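TRNA (cytosine(72)-C(5))-methyltransferase (Pyrococcus horikoshii, PDB 5ZVE) transfers a methyl group from S-adenosyl-L-methionine to carbon 5 of cytosine 72 in several tRNAs. Local coordinates at residues Y37-T42 and T212-Q217; L219-E224 and V247-L252. One frame throughout, in Å; residues are numbered along the deposited sequence.

Overall arrangement
Both contacts gather round helix 210-218, whose first turn belongs to the S-adenosyl-L-methionine-binding segment Ala205-Lys211. In interaction 1 the side of this helix meets strand 35-40 of the ferredoxin-like sheet; in interaction 2 the turn just after its C-terminus meets the loop leading into strand 250-254. Their centres lie about 12 Å apart and they touch at Ala216: its O is 2.8 Å from Asn221 N, a probable hydrogen bond, and its CB is 3.6 Å from Val247 CG1. The side chain of Thr213 in interaction 1 lies about 7 Å from the bound S-adenosyl-L-homocysteine. The side chain of Val247 in interaction 2 lies about 12 Å from the same ligand.

Interaction 1. Residues Y37-T42 and T212-Q217; sequences YIRVNT and TTHIAQ
Thr213 OG1 is gripped by two partners: it accepts a hydrogen bond from Arg39 NH2 at 2.8 Å and is also bonded to Gly209 O of the cofactor-binding loop. With CG of Arg39 anti to the backbone N (chi1 -175°) and the chain extended to CD, CD lies over the face of the His214 ring, 3.5 Å from its centroid, a CH-pi contact; the bend at chi3 then turns the guanidinium over the helix backbone, with His214 N beneath one face. At its edge NE donates to Gln217 OE1 at 2.9 Å, near the guanidinium plane but well above the plane of the amide. The other end of that amide is fixed too, as Gln217 NE2 donates to Val40 O at 2.9 Å. A leucine in place of Arg39 would probably leave Gln217 OE1 and Thr213 OG1 without this donor and the amide freer to turn. Gln182 takes a further hydrogen bond from Arg39 NH1, while His214 NE2 is bonded to Glu69. Strand 35-40 of the ferredoxin-like domain is thus pinned to the helix that begins at the end of the glycine-rich cofactor loop, an element of the Rossmann-like methyltransferase fold.

Interaction 2. Residues L219-E224 and V247-L252; sequences LENKGE and VKNVKL
A Schellman motif ends helix 210-218, and the turn that overlaps it meets the loop before strand 250-254 through Asn221. Its OD1 accepts a hydrogen bond from Lys248 N at 2.9 Å, nearly straight at the hydrogen (169°), although the donor stands above the carbonyl plane. The other end of the amide, ND2, is bonded to Gly246 O, so this one side chain spans the backbone on which the second segment begins. Asn221 OD1 also touches Asn249 CB at 3.4 Å, and the CA atoms of Asn221 and Asn249 come within 5.0 Å of each other.

Glu220, with positive phi, is the C-prime residue of the Schellman motif, and a type I' beta turn from Leu219 to Lys222 overlaps it, closed by Lys222 N to Leu219 O at 3.1 Å. In the Rossmann-like fold this turn carries the chain from helix 210-218 into strand 225-229, which runs parallel to and beside strand 250-254; backbone hydrogen bonds of Asn249 and Lys251 with Ile225 join the two.

The side chain of Asn249, buried, points into the turn, its CG anti to the backbone N (chi1 -163°). Its amide sits against the carbonyls of Lys222 and Gly223, and one end of it rests against Leu219 CB and CD1; which end is oxygen and which nitrogen is doubtful in the model. The planes of the Asn221 and Asn249 amides stand almost perpendicular, the two side chains running past each other in opposite directions. Farther along, Glu224 CA makes a CA-H...O contact with Asn249 O at 3.4 Å.

Interaction 1. Residues Y37-T42 and T212-Q217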
# COMPACT_ATOMS: atom_id res chain seq x y z
N TYR A 37 9.59 -0.95 -2.98
CA TYR A 37 9.42 -1.34 -4.38
C TYR A 37 8.76 -0.26 -5.23
O TYR A 37 7.95 0.54 -4.74
CB TYR A 37 8.61 -2.63 -4.49
CG TYR A 37 9.42 -3.91 -4.41
CD1 TYR A 37 9.71 -4.49 -3.18
CD2 TYR A 37 9.88 -4.53 -5.56
CE1 TYR A 37 10.45 -5.66 -3.11
CE2 TYR A 37 10.62 -5.70 -5.49
CZ TYR A 37 10.90 -6.26 -4.27
OH TYR A 37 11.64 -7.42 -4.21
N ILE A 38 9.12 -0.22 -6.51
CA ILE A 38 8.44 0.60 -7.49
C ILE A 38 8.15 -0.24 -8.72
O ILE A 38 8.84 -1.23 -8.97
CB ILE A 38 9.27 1.83 -7.90
CG1 ILE A 38 10.56 1.37 -8.62
CG2 ILE A 38 9.60 2.69 -6.69
CD1 ILE A 38 11.43 2.51 -9.11
N ARG A 39 7.14 0.14 -9.48
CA ARG A 39 6.88 -0.56 -10.73
C ARG A 39 7.45 0.20 -11.91
O ARG A 39 7.18 1.38 -12.08
CB ARG A 39 5.38 -0.79 -10.94
CG ARG A 39 5.07 -1.63 -12.18
CD ARG A 39 3.58 -1.82 -12.41
NE ARG A 39 2.94 -0.65 -13.00
CZ ARG A 39 2.02 0.10 -12.40
NH1 ARG A 39 1.60 -0.21 -11.17
NH2 ARG A 39 1.50 1.15 -13.03
N VAL A 40 8.25 -0.48 -12.72
CA VAL A 40 8.72 0.11 -13.96
C VAL A 40 7.56 0.19 -14.94
O VAL A 40 6.93 -0.81 -15.26
CB VAL A 40 9.85 -0.72 -14.60
CG1 VAL A 40 10.35 -0.04 -15.86
CG2 VAL A 40 10.98 -0.92 -13.61
N ASN A 41 7.27 1.40 -15.42
CA ASN A 41 6.21 1.58 -16.40
C ASN A 41 6.73 1.23 -17.79
O ASN A 41 7.21 2.10 -18.52
CB ASN A 41 5.67 3.01 -16.38
CG ASN A 41 4.57 3.23 -17.40
OD1 ASN A 41 4.01 2.27 -17.93
ND2 ASN A 41 4.25 4.48 -17.67
N THR A 42 6.61 -0.04 -18.15
CA THR A 42 7.09 -0.53 -19.44
C THR A 42 6.33 0.05 -20.63
O THR A 42 6.65 -0.26 -21.78
CB THR A 42 7.01 -2.06 -19.49
OG1 THR A 42 5.69 -2.48 -19.11
CG2 THR A 42 8.02 -2.67 -18.54
N THR A 212 -4.67 -1.01 -11.60
CA THR A 212 -5.29 -0.79 -12.91
C THR A 212 -4.25 -0.47 -13.98
O THR A 212 -4.26 -1.05 -15.07
CB THR A 212 -6.32 0.34 -12.86
OG1 THR A 212 -7.30 0.05 -11.86
CG2 THR A 212 -7.00 0.48 -14.21
N THR A 213 -3.34 0.44 -13.66
CA THR A 213 -2.33 0.87 -14.63
C THR A 213 -1.30 -0.23 -14.89
O THR A 213 -0.72 -0.31 -15.97
CB THR A 213 -1.63 2.17 -14.17
OG1 THR A 213 -1.15 2.02 -12.83
CG2 THR A 213 -2.60 3.34 -14.22
N HIS A 214 -1.08 -1.08 -13.89
CA HIS A 214 -0.22 -2.25 -14.07
C HIS A 214 -0.82 -3.21 -15.10
O HIS A 214 -0.11 -3.72 -15.97
CB HIS A 214 0.01 -2.95 -12.73
CG HIS A 214 1.06 -4.01 -12.77
ND1 HIS A 214 1.36 -4.80 -11.68
CD2 HIS A 214 1.89 -4.41 -13.76
CE1 HIS A 214 2.33 -5.64 -12.00
NE2 HIS A 214 2.67 -5.42 -13.26
N ILE A 215 -2.13 -3.44 -15.00
CA ILE A 215 -2.84 -4.25 -15.99
C ILE A 215 -2.69 -3.64 -17.38
O ILE A 215 -2.48 -4.35 -18.37
CB ILE A 215 -4.34 -4.37 -15.65
CG1 ILE A 215 -4.54 -5.00 -14.28
CG2 ILE A 215 -5.06 -5.20 -16.71
CD1 ILE A 215 -4.27 -6.49 -14.23
N ALA A 216 -2.78 -2.32 -17.44
CA ALA A 216 -2.68 -1.59 -18.70
C ALA A 216 -1.33 -1.81 -19.39
O ALA A 216 -1.28 -1.96 -20.61
CB ALA A 216 -2.92 -0.11 -18.46
N GLN A 217 -0.25 -1.84 -18.62
CA GLN A 217 1.07 -2.04 -19.22
C GLN A 217 1.30 -3.52 -19.56
O GLN A 217 2.00 -3.83 -20.51
CB GLN A 217 2.18 -1.51 -18.31
CG GLN A 217 2.54 -2.38 -17.11
CD GLN A 217 3.61 -1.73 -16.24
OE1 GLN A 217 3.46 -0.59 -15.81
NE2 GLN A 217 4.69 -2.46 -15.98
O HOH W 1 1.50 1.90 -16.24
O HOH W 2 4.25 -2.76 -21.36

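Interaction 2. Residues L219-E224 and V247-L252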
# COMPACT_ATOMS: atom_id res chain seq x y z
N LEU A 219 -1.06 -5.31 -20.68
CA LEU A 219 -1.82 -5.40 -21.92
C LEU A 219 -1.14 -4.63 -23.04
O LEU A 219 -1.54 -4.71 -24.20
CB LEU A 219 -3.24 -4.86 -21.71
CG LEU A 219 -4.18 -5.67 -20.82
CD1 LEU A 219 -5.60 -5.17 -20.95
CD2 LEU A 219 -4.10 -7.15 -21.16
N GLU A 220 -0.10 -3.87 -22.67
CA GLU A 220 0.64 -3.02 -23.59
C GLU A 220 -0.31 -2.01 -24.23
O GLU A 220 -0.26 -1.76 -25.43
CB GLU A 220 1.37 -3.85 -24.64
CG GLU A 220 2.47 -4.72 -24.05
CD GLU A 220 3.11 -5.64 -25.07
OE1 GLU A 220 2.45 -5.97 -26.07
OE2 GLU A 220 4.27 -6.05 -24.86
N ASN A 221 -1.17 -1.44 -23.39
CA ASN A 221 -2.15 -0.44 -23.79
C ASN A 221 -3.16 -0.93 -24.83
O ASN A 221 -3.82 -0.12 -25.48
CB ASN A 221 -1.44 0.82 -24.29
CG ASN A 221 -1.48 1.95 -23.28
OD1 ASN A 221 -2.33 1.96 -22.39
ND2 ASN A 221 -0.56 2.90 -23.40
N LYS A 222 -3.28 -2.24 -24.99
CA LYS A 222 -4.31 -2.81 -25.86
C LYS A 222 -5.55 -3.19 -25.05
O LYS A 222 -5.51 -3.25 -23.82
CB LYS A 222 -3.77 -4.03 -26.60
CG LYS A 222 -2.38 -3.83 -27.19
CD LYS A 222 -2.38 -2.85 -28.35
CE LYS A 222 -3.05 -3.45 -29.57
NZ LYS A 222 -2.48 -4.79 -29.91
N GLY A 223 -6.64 -3.49 -25.74
CA GLY A 223 -7.87 -3.87 -25.08
C GLY A 223 -8.54 -2.73 -24.33
O GLY A 223 -8.36 -1.56 -24.68
N GLU A 224 -9.33 -3.07 -23.32
CA GLU A 224 -9.97 -2.06 -22.49
C GLU A 224 -10.08 -2.55 -21.05
O GLU A 224 -10.32 -3.73 -20.80
CB GLU A 224 -11.37 -1.71 -23.04
CG GLU A 224 -12.22 -0.85 -22.11
CD GLU A 224 -13.60 -0.55 -22.67
OE1 GLU A 224 -13.79 0.53 -23.26
OE2 GLU A 224 -14.51 -1.40 -22.51
N VAL A 247 -1.23 5.92 -19.89
CA VAL A 247 -2.20 4.84 -20.01
C VAL A 247 -3.38 5.26 -20.89
O VAL A 247 -4.04 6.26 -20.62
CB VAL A 247 -2.71 4.40 -18.62
CG1 VAL A 247 -3.84 3.40 -18.76
CG2 VAL A 247 -1.56 3.81 -17.81
N LYS A 248 -3.63 4.49 -21.94
CA LYS A 248 -4.70 4.81 -22.88
C LYS A 248 -5.73 3.69 -22.90
O LYS A 248 -6.55 3.58 -23.80
CB LYS A 248 -4.13 5.02 -24.29
CG LYS A 248 -3.05 6.09 -24.36
CD LYS A 248 -2.50 6.22 -25.76
CE LYS A 248 -1.46 7.32 -25.85
NZ LYS A 248 -1.04 7.57 -27.25
N ASN A 249 -5.66 2.86 -21.86
CA ASN A 249 -6.28 1.56 -21.87
C ASN A 249 -7.53 1.48 -20.99
O ASN A 249 -8.24 0.47 -20.97
CB ASN A 249 -5.23 0.53 -21.43
CG ASN A 249 -5.61 -0.87 -21.79
OD1 ASN A 249 -6.42 -1.10 -22.68
ND2 ASN A 249 -4.97 -1.84 -21.14
N VAL A 250 -7.81 2.55 -20.26
CA VAL A 250 -8.72 2.49 -19.13
C VAL A 250 -9.95 3.37 -19.28
O VAL A 250 -9.86 4.53 -19.68
CB VAL A 250 -7.99 2.88 -17.83
CG1 VAL A 250 -8.93 2.84 -16.65
CG2 VAL A 250 -6.82 1.94 -17.59
N LYS A 251 -11.11 2.79 -18.97
CA LYS A 251 -12.36 3.54 -18.89
C LYS A 251 -12.81 3.69 -17.44
O LYS A 251 -13.09 2.70 -16.76
CB LYS A 251 -13.46 2.85 -19.71
CG LYS A 251 -14.83 3.48 -19.56
CD LYS A 251 -14.85 4.93 -20.04
CE LYS A 251 -16.27 5.42 -20.29
NZ LYS A 251 -17.18 5.10 -19.16
N LEU A 252 -12.85 4.93 -16.97
CA LEU A 252 -13.27 5.22 -15.60
C LEU A 252 -14.78 5.35 -15.48
O LEU A 252 -15.42 6.06 -16.25
CB LEU A 252 -12.61 6.50 -15.10
CG LEU A 252 -11.32 6.40 -14.28
CD1 LEU A 252 -10.34 5.49 -14.95
CD2 LEU A 252 -10.72 7.77 -14.10